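Local coordinates for endo-alpha-mannosidase (Bacteroides thetaiotaomicron, PDB 4ACY), which probably hydrolyses internal alpha-mannosidic bonds of N-glycan-type mannose chains, as a family GH99 endo-acting glycoside hydrolase built on a TIM barrel, at residues A87-P92 with D345-L350; R301-Y306 with Y352-D357; H64-A69 with G77-L82. One frame throughout, in Å; residues are numbered along the deposited sequence.

Interaction 1 (A87-P92 with D345-L350); sequences ACNFYP and DAFEYL
Y349, L350 and N89 bury the most surface where A87-P92 meets D345-L350. The Y349 ring lies between two aromatic neighbours. Y91 brings its edge to one face in a T-shaped pair, centroids 5.2 Å apart and planes at 65°, while CD2 of F347, from its own segment, sits over the opposite face. With Y91 CG anti to its backbone N (chi1 -166°), CB of Y91 also rests over that first face, 4.3 Å from the Y349 ring centroid, a CH-pi contact. At the ring edge, Y349 CE2 comes within 3.2 Å of the C88 carbonyl O. The phenol oxygen has its hydrogen-bonding partners in D84 and I86, just before the first segment, which leaves little freedom for the ring to swing.

L350 follows with a backbone bond: its N donates to N89 O at 2.8 Å, the N-H...O angle a bent 140°. Its CB stands over one face of the F90 ring, 3.9 Å from the centroid and close to the ring normal, a second CH-pi contact. A water accepts from Y91 N and lies 2.6 Å from L350 O, bridging the backbones one step further on. N89 adds its CB, 4.2 Å from L350 CD1.

Neither segment is regular: the contact joins the loop between strand 77-79 and helix 102-115 to the one running from barrel strand 322-324 to helix 359-376.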
ATOM      1  N   ALA A  87      11.162  14.747  -3.752  1.00 17.29           N
ATOM      2  CA  ALA A  87      10.083  14.859  -2.762  1.00 17.48           C
ATOM      3  C   ALA A  87       9.962  13.675  -1.790  1.00 17.38           C
ATOM      4  O   ALA A  87       8.901  13.027  -1.686  1.00 16.92           O
ATOM      5  CB  ALA A  87       8.765  15.100  -3.472  1.00 17.61           C
ATOM      6  N   CYS A  88      11.050  13.409  -1.081  1.00 17.21           N
ATOM      7  CA  CYS A  88      11.119  12.341  -0.098  1.00 17.04           C
ATOM      8  C   CYS A  88      12.313  12.553   0.817  1.00 16.78           C
ATOM      9  O   CYS A  88      13.271  13.246   0.440  1.00 16.56           O
ATOM     10  CB  CYS A  88      11.173  10.957  -0.768  1.00 17.95           C
ATOM     11  SG  CYS A  88      12.132  10.900  -2.285  1.00 19.24           S
ATOM     12  N   ASN A  89      12.249  11.988   2.021  1.00 15.91           N
ATOM     13  CA  ASN A  89      13.319  12.160   2.997  1.00 16.41           C
ATOM     14  C   ASN A  89      14.460  11.152   2.841  1.00 16.31           C
ATOM     15  O   ASN A  89      15.533  11.342   3.408  1.00 16.81           O
ATOM     16  CB  ASN A  89      12.776  12.080   4.415  1.00 16.19           C
ATOM     17  CG  ASN A  89      11.993  13.328   4.810  1.00 16.54           C
ATOM     18  OD1 ASN A  89      12.467  14.156   5.625  1.00 17.24           O
ATOM     19  ND2 ASN A  89      10.818  13.490   4.228  1.00 15.34           N
ATOM     20  N   PHE A  90      14.183  10.058   2.135  1.00 16.23           N
ATOM     21  CA  PHE A  90      15.216   9.074   1.754  1.00 15.87           C
ATOM     22  C   PHE A  90      15.445   9.197   0.251  1.00 16.31           C
ATOM     23  O   PHE A  90      14.664   9.840  -0.446  1.00 16.71           O
ATOM     24  CB  PHE A  90      14.726   7.650   2.076  1.00 16.28           C
ATOM     25  CG  PHE A  90      14.626   7.333   3.553  1.00 16.07           C
ATOM     26  CD1 PHE A  90      13.479   7.654   4.288  1.00 15.96           C
ATOM     27  CD2 PHE A  90      15.669   6.674   4.209  1.00 16.43           C
ATOM     28  CE1 PHE A  90      13.376   7.335   5.656  1.00 16.12           C
ATOM     29  CE2 PHE A  90      15.585   6.350   5.568  1.00 16.26           C
ATOM     30  CZ  PHE A  90      14.434   6.685   6.307  1.00 17.06           C
ATOM     31  N   TYR A  91      16.501   8.563  -0.268  1.00 16.02           N
ATOM     32  CA  TYR A  91      16.811   8.668  -1.686  1.00 16.62           C
ATOM     33  C   TYR A  91      16.901   7.260  -2.282  1.00 16.12           C
ATOM     34  O   TYR A  91      17.650   6.424  -1.762  1.00 16.04           O
ATOM     35  CB  TYR A  91      18.134   9.424  -1.891  1.00 17.17           C
ATOM     36  CG  TYR A  91      18.341   9.848  -3.315  1.00 18.11           C
ATOM     37  CD1 TYR A  91      18.881   8.968  -4.254  1.00 18.76           C
ATOM     38  CD2 TYR A  91      17.965  11.121  -3.742  1.00 18.91           C
ATOM     39  CE1 TYR A  91      19.036   9.348  -5.582  1.00 19.45           C
ATOM     40  CE2 TYR A  91      18.116  11.508  -5.065  1.00 19.48           C
ATOM     41  CZ  TYR A  91      18.657  10.612  -5.975  1.00 20.06           C
ATOM     42  OH  TYR A  91      18.811  10.984  -7.289  1.00 22.51           O
ATOM     43  N   PRO A  92      16.156   6.988  -3.369  1.00 16.50           N
ATOM     44  CA  PRO A  92      16.155   5.609  -3.889  1.00 16.45           C
ATOM     45  C   PRO A  92      17.484   5.147  -4.508  1.00 16.89           C
ATOM     46  O   PRO A  92      18.148   5.913  -5.222  1.00 16.94           O
ATOM     47  CB  PRO A  92      15.110   5.654  -5.003  1.00 16.55           C
ATOM     48  CG  PRO A  92      14.192   6.808  -4.646  1.00 16.61           C
ATOM     49  CD  PRO A  92      15.184   7.835  -4.088  1.00 16.41           C
ATOM     50  N   ASP A 345      22.743  19.954  -3.003  1.00 30.64           N
ATOM     51  CA  ASP A 345      22.820  21.326  -2.490  1.00 31.99           C
ATOM     52  C   ASP A 345      21.633  21.648  -1.588  1.00 31.11           C
ATOM     53  O   ASP A 345      21.781  22.290  -0.541  1.00 31.16           O
ATOM     54  CB  ASP A 345      22.881  22.331  -3.649  1.00 34.08           C
ATOM     55  CG  ASP A 345      24.193  22.272  -4.410  1.00 36.23           C
ATOM     56  OD1 ASP A 345      25.214  21.867  -3.806  1.00 37.93           O
ATOM     57  OD2 ASP A 345      24.206  22.635  -5.613  1.00 37.00           O
ATOM     58  N   ALA A 346      20.467  21.151  -1.982  1.00 29.83           N
ATOM     59  CA  ALA A 346      19.213  21.488  -1.316  1.00 28.10           C
ATOM     60  C   ALA A 346      18.893  20.658  -0.070  1.00 26.52           C
ATOM     61  O   ALA A 346      18.162  21.123   0.806  1.00 27.31           O
ATOM     62  CB  ALA A 346      18.064  21.415  -2.316  1.00 28.57           C
ATOM     63  N   PHE A 347      19.446  19.447   0.029  1.00 24.64           N
ATOM     64  CA  PHE A 347      19.024  18.502   1.071  1.00 22.98           C
ATOM     65  C   PHE A 347      20.008  17.359   1.285  1.00 22.25           C
ATOM     66  O   PHE A 347      20.600  16.871   0.335  1.00 21.61           O
ATOM     67  CB  PHE A 347      17.676  17.888   0.671  1.00 22.19           C
ATOM     68  CG  PHE A 347      16.915  17.265   1.821  1.00 21.98           C
ATOM     69  CD1 PHE A 347      16.269  18.067   2.753  1.00 21.95           C
ATOM     70  CD2 PHE A 347      16.799  15.880   1.931  1.00 21.86           C
ATOM     71  CE1 PHE A 347      15.554  17.503   3.817  1.00 21.60           C
ATOM     72  CE2 PHE A 347      16.089  15.296   2.994  1.00 21.13           C
ATOM     73  CZ  PHE A 347      15.454  16.115   3.933  1.00 21.79           C
ATOM     74  N   GLU A 348      20.162  16.944   2.537  1.00 21.90           N
ATOM     75  CA  GLU A 348      20.848  15.696   2.852  1.00 22.56           C
ATOM     76  C   GLU A 348      19.852  14.646   3.296  1.00 21.51           C
ATOM     77  O   GLU A 348      19.171  14.799   4.311  1.00 21.99           O
ATOM     78  CB  GLU A 348      21.937  15.861   3.908  1.00 24.22           C
ATOM     79  CG  GLU A 348      22.640  14.517   4.197  1.00 25.77           C
ATOM     80  CD  GLU A 348      24.030  14.669   4.785  1.00 27.75           C
ATOM     81  OE1 GLU A 348      24.246  15.614   5.565  1.00 29.93           O
ATOM     82  OE2 GLU A 348      24.907  13.835   4.468  1.00 28.42           O
ATOM     83  N   TYR A 349      19.785  13.565   2.530  1.00 20.79           N
ATOM     84  CA  TYR A 349      18.760  12.546   2.746  1.00 19.76           C
ATOM     85  C   TYR A 349      19.085  11.652   3.933  1.00 19.34           C
ATOM     86  O   TYR A 349      20.269  11.435   4.273  1.00 18.62           O
ATOM     87  CB  TYR A 349      18.506  11.752   1.441  1.00 19.44           C
ATOM     88  CG  TYR A 349      17.993  12.635   0.321  1.00 19.55           C
ATOM     89  CD1 TYR A 349      18.878  13.320  -0.523  1.00 19.03           C
ATOM     90  CD2 TYR A 349      16.619  12.836   0.133  1.00 19.23           C
ATOM     91  CE1 TYR A 349      18.413  14.145  -1.546  1.00 19.25           C
ATOM     92  CE2 TYR A 349      16.151  13.673  -0.875  1.00 19.39           C
ATOM     93  CZ  TYR A 349      17.045  14.337  -1.704  1.00 19.10           C
ATOM     94  OH  TYR A 349      16.579  15.164  -2.697  1.00 19.39           O
ATOM     95  N   LEU A 350      18.034  11.184   4.606  1.00 17.81           N
ATOM     96  CA  LEU A 350      18.163  10.077   5.545  1.00 17.93           C
ATOM     97  C   LEU A 350      18.545   8.847   4.735  1.00 17.57           C
ATOM     98  O   LEU A 350      18.383   8.838   3.512  1.00 17.79           O
ATOM     99  CB  LEU A 350      16.838   9.814   6.258  1.00 18.27           C
ATOM    100  CG  LEU A 350      16.302  10.941   7.146  1.00 18.74           C
ATOM    101  CD1 LEU A 350      14.949  10.531   7.718  1.00 19.02           C
ATOM    102  CD2 LEU A 350      17.288  11.253   8.282  1.00 18.86           C
TER
HETATM  103  O   HOH W   1      18.364   7.229   1.443  1.00 17.27           O

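Interaction 2 (R301-Y306 with Y352-D357); sequences RENGKY and YKPLAD
Y352 opens the contact by lying against R301, whose NH1 is 3.4 Å from Y352 CE1. The tyrosine carbon sits over a face of the guanidinium, and the two planes are only 24° apart; the approach to the tyrosine ring itself is oblique. R301 reaches this far because its chain is extended from CG to NE (chi3 175°). Both polar ends are held by one loop: R301 NH2 donates to the carbonyls of G333 and Q335, and Y352 OH bonds to E337 O and Q335 NE2. The backbone of Y352 takes part too, through one water that lies 2.7 Å from both Y352 O and N303 OD1 and links the two.

At K353 there is merely a neighbouring approach of two oxygens, its carbonyl O lying 3.9 Å from N303 OD1. This part of the TIM-barrel fold lies outside the strands: R301-Y306 turns into helix 305-316, with G304 as its N-cap residue, and the facing segment is loop leading to helix 359-376. A cis peptide bond precedes P354, whose CD comes to 3.5 Å from N303 OD1, the two side chains crossing at about a right angle.

L355, its N bonded back to Y352 O at 2.9 Å, points toward the helix start. Its CG is anti to the carbonyl carbon (chi1 -55°), and from there CD1 packs 3.5 Å from N303 O and 4.0 Å from N303 CB.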
ATOM      1  N   ARG A 301      13.356   4.629  12.360  1.00 18.51           N
ATOM      2  CA  ARG A 301      13.493   3.200  12.060  1.00 18.65           C
ATOM      3  C   ARG A 301      14.283   2.428  13.121  1.00 19.43           C
ATOM      4  O   ARG A 301      14.103   1.217  13.255  1.00 19.52           O
ATOM      5  CB  ARG A 301      14.109   2.986  10.679  1.00 18.03           C
ATOM      6  CG  ARG A 301      13.285   3.607   9.564  1.00 17.46           C
ATOM      7  CD  ARG A 301      13.484   2.870   8.258  1.00 17.27           C
ATOM      8  NE  ARG A 301      12.582   3.423   7.255  1.00 16.86           N
ATOM      9  CZ  ARG A 301      12.312   2.867   6.074  1.00 16.74           C
ATOM     10  NH1 ARG A 301      12.897   1.723   5.696  1.00 16.25           N
ATOM     11  NH2 ARG A 301      11.455   3.465   5.257  1.00 16.23           N
ATOM     12  N   GLU A 302      15.139   3.144  13.862  1.00 20.19           N
ATOM     13  CA  GLU A 302      15.984   2.547  14.909  0.50 20.89           C
ATOM     14  C   GLU A 302      16.680   1.265  14.429  1.00 20.78           C
ATOM     15  O   GLU A 302      16.577   0.205  15.053  1.00 19.94           O
ATOM     16  CB  GLU A 302      15.189   2.312  16.202  0.50 21.57           C
ATOM     17  CG  GLU A 302      14.554   3.573  16.808  0.50 22.25           C
ATOM     18  CD  GLU A 302      15.555   4.494  17.498  0.50 22.69           C
ATOM     19  OE1 GLU A 302      16.778   4.254  17.393  0.50 22.99           O
ATOM     20  OE2 GLU A 302      15.109   5.463  18.151  0.50 23.07           O
ATOM     21  N   ASN A 303      17.392   1.375  13.309  1.00 21.15           N
ATOM     22  CA  ASN A 303      18.139   0.241  12.745  1.00 21.70           C
ATOM     23  C   ASN A 303      17.316  -1.045  12.654  1.00 21.17           C
ATOM     24  O   ASN A 303      17.802  -2.144  12.960  1.00 20.96           O
ATOM     25  CB  ASN A 303      19.435   0.004  13.541  1.00 23.38           C
ATOM     26  CG  ASN A 303      20.399   1.178  13.449  1.00 24.39           C
ATOM     27  OD1 ASN A 303      20.519   1.829  12.405  1.00 25.56           O
ATOM     28  ND2 ASN A 303      21.115   1.441  14.544  1.00 26.13           N
ATOM     29  N   GLY A 304      16.058  -0.894  12.250  1.00 19.94           N
ATOM     30  CA  GLY A 304      15.182  -2.036  12.006  1.00 19.16           C
ATOM     31  C   GLY A 304      14.312  -2.435  13.184  1.00 18.51           C
ATOM     32  O   GLY A 304      13.414  -3.258  13.032  1.00 18.09           O
ATOM     33  N   LYS A 305      14.567  -1.864  14.358  1.00 18.47           N
ATOM     34  CA  LYS A 305      13.780  -2.233  15.542  1.00 18.85           C
ATOM     35  C   LYS A 305      12.290  -1.911  15.401  1.00 18.26           C
ATOM     36  O   LYS A 305      11.437  -2.672  15.859  1.00 18.23           O
ATOM     37  CB  LYS A 305      14.334  -1.576  16.807  1.00 19.95           C
ATOM     38  CG  LYS A 305      13.660  -2.098  18.073  1.00 22.07           C
ATOM     39  CD  LYS A 305      14.219  -1.440  19.331  1.00 23.73           C
ATOM     40  CE  LYS A 305      13.598  -2.058  20.579  1.00 24.48           C
ATOM     41  NZ  LYS A 305      12.166  -1.667  20.751  1.00 25.44           N
ATOM     42  N   TYR A 306      11.995  -0.775  14.779  1.00 17.44           N
ATOM     43  CA  TYR A 306      10.613  -0.345  14.614  1.00 16.70           C
ATOM     44  C   TYR A 306       9.856  -1.368  13.774  1.00 16.04           C
ATOM     45  O   TYR A 306       8.768  -1.804  14.144  1.00 16.02           O
ATOM     46  CB  TYR A 306      10.585   1.020  13.947  1.00 16.32           C
ATOM     47  CG  TYR A 306       9.187   1.568  13.758  1.00 16.23           C
ATOM     48  CD1 TYR A 306       8.464   1.278  12.611  1.00 15.94           C
ATOM     49  CD2 TYR A 306       8.594   2.376  14.731  1.00 16.13           C
ATOM     50  CE1 TYR A 306       7.171   1.778  12.421  1.00 15.88           C
ATOM     51  CE2 TYR A 306       7.308   2.891  14.553  1.00 16.14           C
ATOM     52  CZ  TYR A 306       6.607   2.586  13.397  1.00 16.07           C
ATOM     53  OH  TYR A 306       5.348   3.100  13.193  1.00 16.13           O
ATOM     54  N   TYR A 352      19.804   4.226   5.354  1.00 17.15           N
ATOM     55  CA  TYR A 352      19.710   3.057   6.230  1.00 17.17           C
ATOM     56  C   TYR A 352      21.008   2.726   6.969  1.00 17.33           C
ATOM     57  O   TYR A 352      21.059   1.728   7.693  1.00 17.00           O
ATOM     58  CB  TYR A 352      19.255   1.798   5.466  1.00 16.99           C
ATOM     59  CG  TYR A 352      17.961   1.912   4.680  1.00 17.15           C
ATOM     60  CD1 TYR A 352      16.980   2.849   5.020  1.00 17.16           C
ATOM     61  CD2 TYR A 352      17.716   1.061   3.593  1.00 16.98           C
ATOM     62  CE1 TYR A 352      15.800   2.945   4.291  1.00 16.90           C
ATOM     63  CE2 TYR A 352      16.524   1.145   2.861  1.00 16.57           C
ATOM     64  CZ  TYR A 352      15.572   2.089   3.221  1.00 17.01           C
ATOM     65  OH  TYR A 352      14.403   2.180   2.494  1.00 16.22           O
ATOM     66  N   LYS A 353      22.038   3.552   6.802  1.00 18.20           N
ATOM     67  CA  LYS A 353      23.334   3.272   7.454  1.00 18.71           C
ATOM     68  C   LYS A 353      23.134   3.097   8.960  1.00 19.33           C
ATOM     69  O   LYS A 353      22.318   3.812   9.546  1.00 20.04           O
ATOM     70  CB  LYS A 353      24.347   4.390   7.191  1.00 19.15           C
ATOM     71  CG  LYS A 353      24.614   4.713   5.727  1.00 19.76           C
ATOM     72  CD  LYS A 353      25.259   3.564   4.986  1.00 20.56           C
ATOM     73  CE  LYS A 353      25.619   4.006   3.561  1.00 21.34           C
ATOM     74  NZ  LYS A 353      25.484   2.905   2.633  1.00 22.35           N
ATOM     75  N   PRO A 354      23.896   2.183   9.598  1.00 19.45           N
ATOM     76  CA  PRO A 354      25.010   1.413   9.028  1.00 19.32           C
ATOM     77  C   PRO A 354      24.589   0.082   8.410  1.00 19.49           C
ATOM     78  O   PRO A 354      25.439  -0.796   8.219  1.00 19.66           O
ATOM     79  CB  PRO A 354      25.873   1.125  10.257  1.00 19.75           C
ATOM     80  CG  PRO A 354      24.876   0.920  11.349  1.00 20.29           C
ATOM     81  CD  PRO A 354      23.719   1.879  11.036  1.00 19.51           C
ATOM     82  N   LEU A 355      23.293  -0.067   8.122  1.00 18.32           N
ATOM     83  CA  LEU A 355      22.743  -1.290   7.536  1.00 17.99           C
ATOM     84  C   LEU A 355      22.766  -1.221   6.000  1.00 17.29           C
ATOM     85  O   LEU A 355      22.950  -0.150   5.428  1.00 17.23           O
ATOM     86  CB  LEU A 355      21.322  -1.559   8.082  1.00 18.41           C
ATOM     87  CG  LEU A 355      21.174  -1.635   9.618  1.00 18.89           C
ATOM     88  CD1 LEU A 355      19.723  -1.901  10.028  1.00 19.44           C
ATOM     89  CD2 LEU A 355      22.088  -2.702  10.220  1.00 19.02           C
ATOM     90  N   ALA A 356      22.587  -2.376   5.352  1.00 16.95           N
ATOM     91  CA  ALA A 356      22.633  -2.518   3.897  1.00 16.73           C
ATOM     92  C   ALA A 356      21.518  -1.727   3.232  1.00 17.02           C
ATOM     93  O   ALA A 356      20.481  -1.494   3.852  1.00 16.99           O
ATOM     94  CB  ALA A 356      22.489  -3.991   3.530  1.00 16.98           C
ATOM     95  N   ASP A 357      21.734  -1.329   1.979  1.00 17.47           N
ATOM     96  CA  ASP A 357      20.705  -0.629   1.181  1.00 17.57           C
ATOM     97  C   ASP A 357      19.435  -1.478   1.119  1.00 17.41           C
ATOM     98  O   ASP A 357      18.304  -0.950   1.135  1.00 16.34           O
ATOM     99  CB  ASP A 357      21.191  -0.384  -0.253  1.00 18.60           C
ATOM    100  CG  ASP A 357      22.440   0.512  -0.341  1.00 19.21           C
ATOM    101  OD1 ASP A 357      22.899   1.080   0.668  1.00 19.81           O
ATOM    102  OD2 ASP A 357      22.953   0.643  -1.471  1.00 20.16           O
TER
HETATM  103  O   HOH W   2      19.504   1.732   9.949  1.00 25.17           O

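Interaction 3 (H64-A69 with G77-L82); sequences HPIALA and GAISGL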
ATOM      1  N   HIS A  64       6.918  17.374  -6.424  1.00 20.44           N
ATOM      2  CA  HIS A  64       5.703  17.250  -5.607  1.00 20.36           C
ATOM      3  C   HIS A  64       5.449  18.554  -4.864  1.00 19.71           C
ATOM      4  O   HIS A  64       6.403  19.225  -4.461  1.00 19.42           O
ATOM      5  CB  HIS A  64       5.910  16.107  -4.611  1.00 19.98           C
ATOM      6  CG  HIS A  64       4.661  15.613  -3.943  1.00 19.99           C
ATOM      7  ND1 HIS A  64       4.080  16.258  -2.870  1.00 20.02           N
ATOM      8  CD2 HIS A  64       3.926  14.495  -4.152  1.00 20.23           C
ATOM      9  CE1 HIS A  64       3.021  15.576  -2.468  1.00 20.23           C
ATOM     10  NE2 HIS A  64       2.908  14.497  -3.226  1.00 20.46           N
ATOM     11  N   PRO A  65       4.160  18.929  -4.682  1.00 19.71           N
ATOM     12  CA  PRO A  65       3.916  20.132  -3.889  1.00 19.68           C
ATOM     13  C   PRO A  65       4.281  19.924  -2.421  1.00 19.58           C
ATOM     14  O   PRO A  65       4.416  18.781  -1.957  1.00 21.27           O
ATOM     15  CB  PRO A  65       2.397  20.376  -4.019  1.00 19.40           C
ATOM     16  CG  PRO A  65       1.899  19.493  -5.051  1.00 19.87           C
ATOM     17  CD  PRO A  65       2.940  18.413  -5.325  1.00 19.67           C
ATOM     18  N   ILE A  66       4.461  21.025  -1.704  1.00 19.19           N
ATOM     19  CA  ILE A  66       4.680  20.997  -0.265  1.00 18.17           C
ATOM     20  C   ILE A  66       3.376  21.442   0.413  1.00 18.79           C
ATOM     21  O   ILE A  66       2.922  22.560   0.178  1.00 18.74           O
ATOM     22  CB  ILE A  66       5.833  21.945   0.150  1.00 18.35           C
ATOM     23  CG1 ILE A  66       7.135  21.574  -0.574  1.00 18.58           C
ATOM     24  CG2 ILE A  66       6.060  21.876   1.646  1.00 18.06           C
ATOM     25  CD1 ILE A  66       8.268  22.576  -0.342  1.00 18.72           C
ATOM     26  N   ALA A  67       2.787  20.564   1.233  1.00 17.51           N
ATOM     27  CA  ALA A  67       1.416  20.782   1.759  1.00 16.85           C
ATOM     28  C   ALA A  67       1.383  21.762   2.921  1.00 16.23           C
ATOM     29  O   ALA A  67       2.291  21.775   3.757  1.00 16.13           O
ATOM     30  CB  ALA A  67       0.806  19.453   2.188  1.00 17.75           C
ATOM     31  N   LEU A  68       0.312  22.564   2.987  1.00 15.74           N
ATOM     32  CA  LEU A  68       0.079  23.452   4.124  1.00 15.96           C
ATOM     33  C   LEU A  68      -0.369  22.665   5.359  1.00 15.62           C
ATOM     34  O   LEU A  68      -1.012  21.604   5.234  1.00 16.31           O
ATOM     35  CB  LEU A  68      -1.000  24.479   3.754  1.00 16.04           C
ATOM     36  CG  LEU A  68      -0.640  25.464   2.628  1.00 16.55           C
ATOM     37  CD1 LEU A  68      -1.904  26.198   2.167  1.00 16.87           C
ATOM     38  CD2 LEU A  68       0.427  26.447   3.103  1.00 16.60           C
ATOM     39  N   ALA A  69      -0.011  23.181   6.535  1.00 15.33           N
ATOM     40  CA  ALA A  69      -0.480  22.638   7.816  1.00 14.73           C
ATOM     41  C   ALA A  69      -2.007  22.698   7.854  1.00 14.82           C
ATOM     42  O   ALA A  69      -2.603  23.628   7.283  1.00 14.80           O
ATOM     43  CB  ALA A  69       0.112  23.399   8.997  1.00 14.90           C
ATOM     44  N   GLY A  77       4.053  25.202  -1.601  1.00 21.77           N
ATOM     45  CA  GLY A  77       5.444  25.126  -2.044  1.00 21.39           C
ATOM     46  C   GLY A  77       5.654  24.041  -3.085  1.00 20.75           C
ATOM     47  O   GLY A  77       4.724  23.343  -3.479  1.00 19.90           O
ATOM     48  N   ALA A  78       6.890  23.902  -3.552  1.00 20.69           N
ATOM     49  CA  ALA A  78       7.179  22.868  -4.536  1.00 20.99           C
ATOM     50  C   ALA A  78       8.581  22.318  -4.353  1.00 20.57           C
ATOM     51  O   ALA A  78       9.510  23.059  -4.051  1.00 20.31           O
ATOM     52  CB  ALA A  78       7.015  23.417  -5.973  1.00 21.96           C
ATOM     53  N   ILE A  79       8.715  21.005  -4.507  1.00 20.20           N
ATOM     54  CA  ILE A  79      10.032  20.389  -4.650  1.00 19.81           C
ATOM     55  C   ILE A  79      10.138  20.000  -6.118  1.00 20.14           C
ATOM     56  O   ILE A  79       9.276  19.291  -6.633  1.00 19.26           O
ATOM     57  CB  ILE A  79      10.195  19.172  -3.702  1.00 19.63           C
ATOM     58  CG1 ILE A  79      10.134  19.634  -2.240  1.00 19.43           C
ATOM     59  CG2 ILE A  79      11.517  18.441  -3.976  1.00 19.53           C
ATOM     60  CD1 ILE A  79       9.984  18.511  -1.245  1.00 19.56           C
ATOM     61  N   SER A  80      11.188  20.477  -6.794  1.00 21.20           N
ATOM     62  CA  SER A  80      11.252  20.378  -8.267  1.00 22.80           C
ATOM     63  C   SER A  80      11.479  18.978  -8.839  1.00 23.05           C
ATOM     64  O   SER A  80      11.095  18.695  -9.980  1.00 24.24           O
ATOM     65  CB  SER A  80      12.339  21.306  -8.802  1.00 22.95           C
ATOM     66  OG  SER A  80      13.604  20.839  -8.393  1.00 24.27           O
ATOM     67  N   GLY A  81      12.120  18.116  -8.059  1.00 23.21           N
ATOM     68  CA  GLY A  81      12.540  16.795  -8.534  1.00 23.89           C
ATOM     69  C   GLY A  81      13.818  16.880  -9.358  1.00 24.89           C
ATOM     70  O   GLY A  81      14.352  15.851  -9.803  1.00 25.77           O
ATOM     71  N   LEU A  82      14.304  18.106  -9.560  1.00 24.65           N
ATOM     72  CA  LEU A  82      15.521  18.363 -10.351  1.00 25.41           C
ATOM     73  C   LEU A  82      16.741  18.596  -9.458  1.00 26.14           C
ATOM     74  O   LEU A  82      16.607  18.902  -8.268  1.00 25.75           O
ATOM     75  CB  LEU A  82      15.296  19.557 -11.297  1.00 25.23           C
ATOM     76  CG  LEU A  82      14.017  19.536 -12.158  1.00 25.25           C
ATOM     77  CD1 LEU A  82      13.761  20.888 -12.817  1.00 25.82           C
ATOM     78  CD2 LEU A  82      14.015  18.417 -13.192  1.00 25.24           C
TER
HETATM   79  O   HOH W   3       3.334  25.167   1.422  1.00 31.27           O
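I66 and I79 meet on one face of a two-stranded sheet, CG1 to CG1 at 3.9 Å. I66 has CG1 beside its backbone N (chi1 -58°), which, with an extended second torsion, lays CD1 over the G77-A78 peptide, 3.7 Å from A78 N. Cutting I66 back to an alanine is likely to leave I79 CG1 without this neighbour and open a gap over that peptide. G77 suits the place: a CB there would crowd I66 CD1.

The backbone sets this register. H64 and I79 form a hydrogen-bonded pair, H64 N giving to I79 O at 3.0 Å and I79 N to H64 O at 2.9 Å, the latter nearly straight at 175°. I66 N reaches G77 O at 2.9 Å from well above the carbonyl plane, whereas the return bond from G77 N is weak, and a water bridges G77 N and I66 O as well. P65, which has no N-H, falls at the non-hydrogen-bonded pair with A78.

Further out, H64 ND1 donates to P65 O, in the carbonyl plane on a lone pair, and its ring meets that of H331. The antiparallel strands, at 141° between their directions, make a beta hairpin at the surface, separate from the parallel barrel sheet.

Overall arrangement
From the N terminus, interaction 3 closes first, pairing 64-66 with 77-79 across the ten-residue connection 67-76 before the chain reaches 87-92. Interaction 1 then spans about 250 residues and most of the barrel, bringing the loop after the hairpin to the one after the last barrel strand. Interaction 2 opens within that span, at the start of helix 305-316, and closes at 352-357, in the loop leading into helix 359-376 and beyond interaction 1's second segment, so these two cross. They touch physically, F90 CE2 lying 3.6 Å from Y352 CE1. Interaction 3 meets interaction 1 through A87 beside H64 and I79, but stays about 16 Å from interaction 2 at nearest atoms.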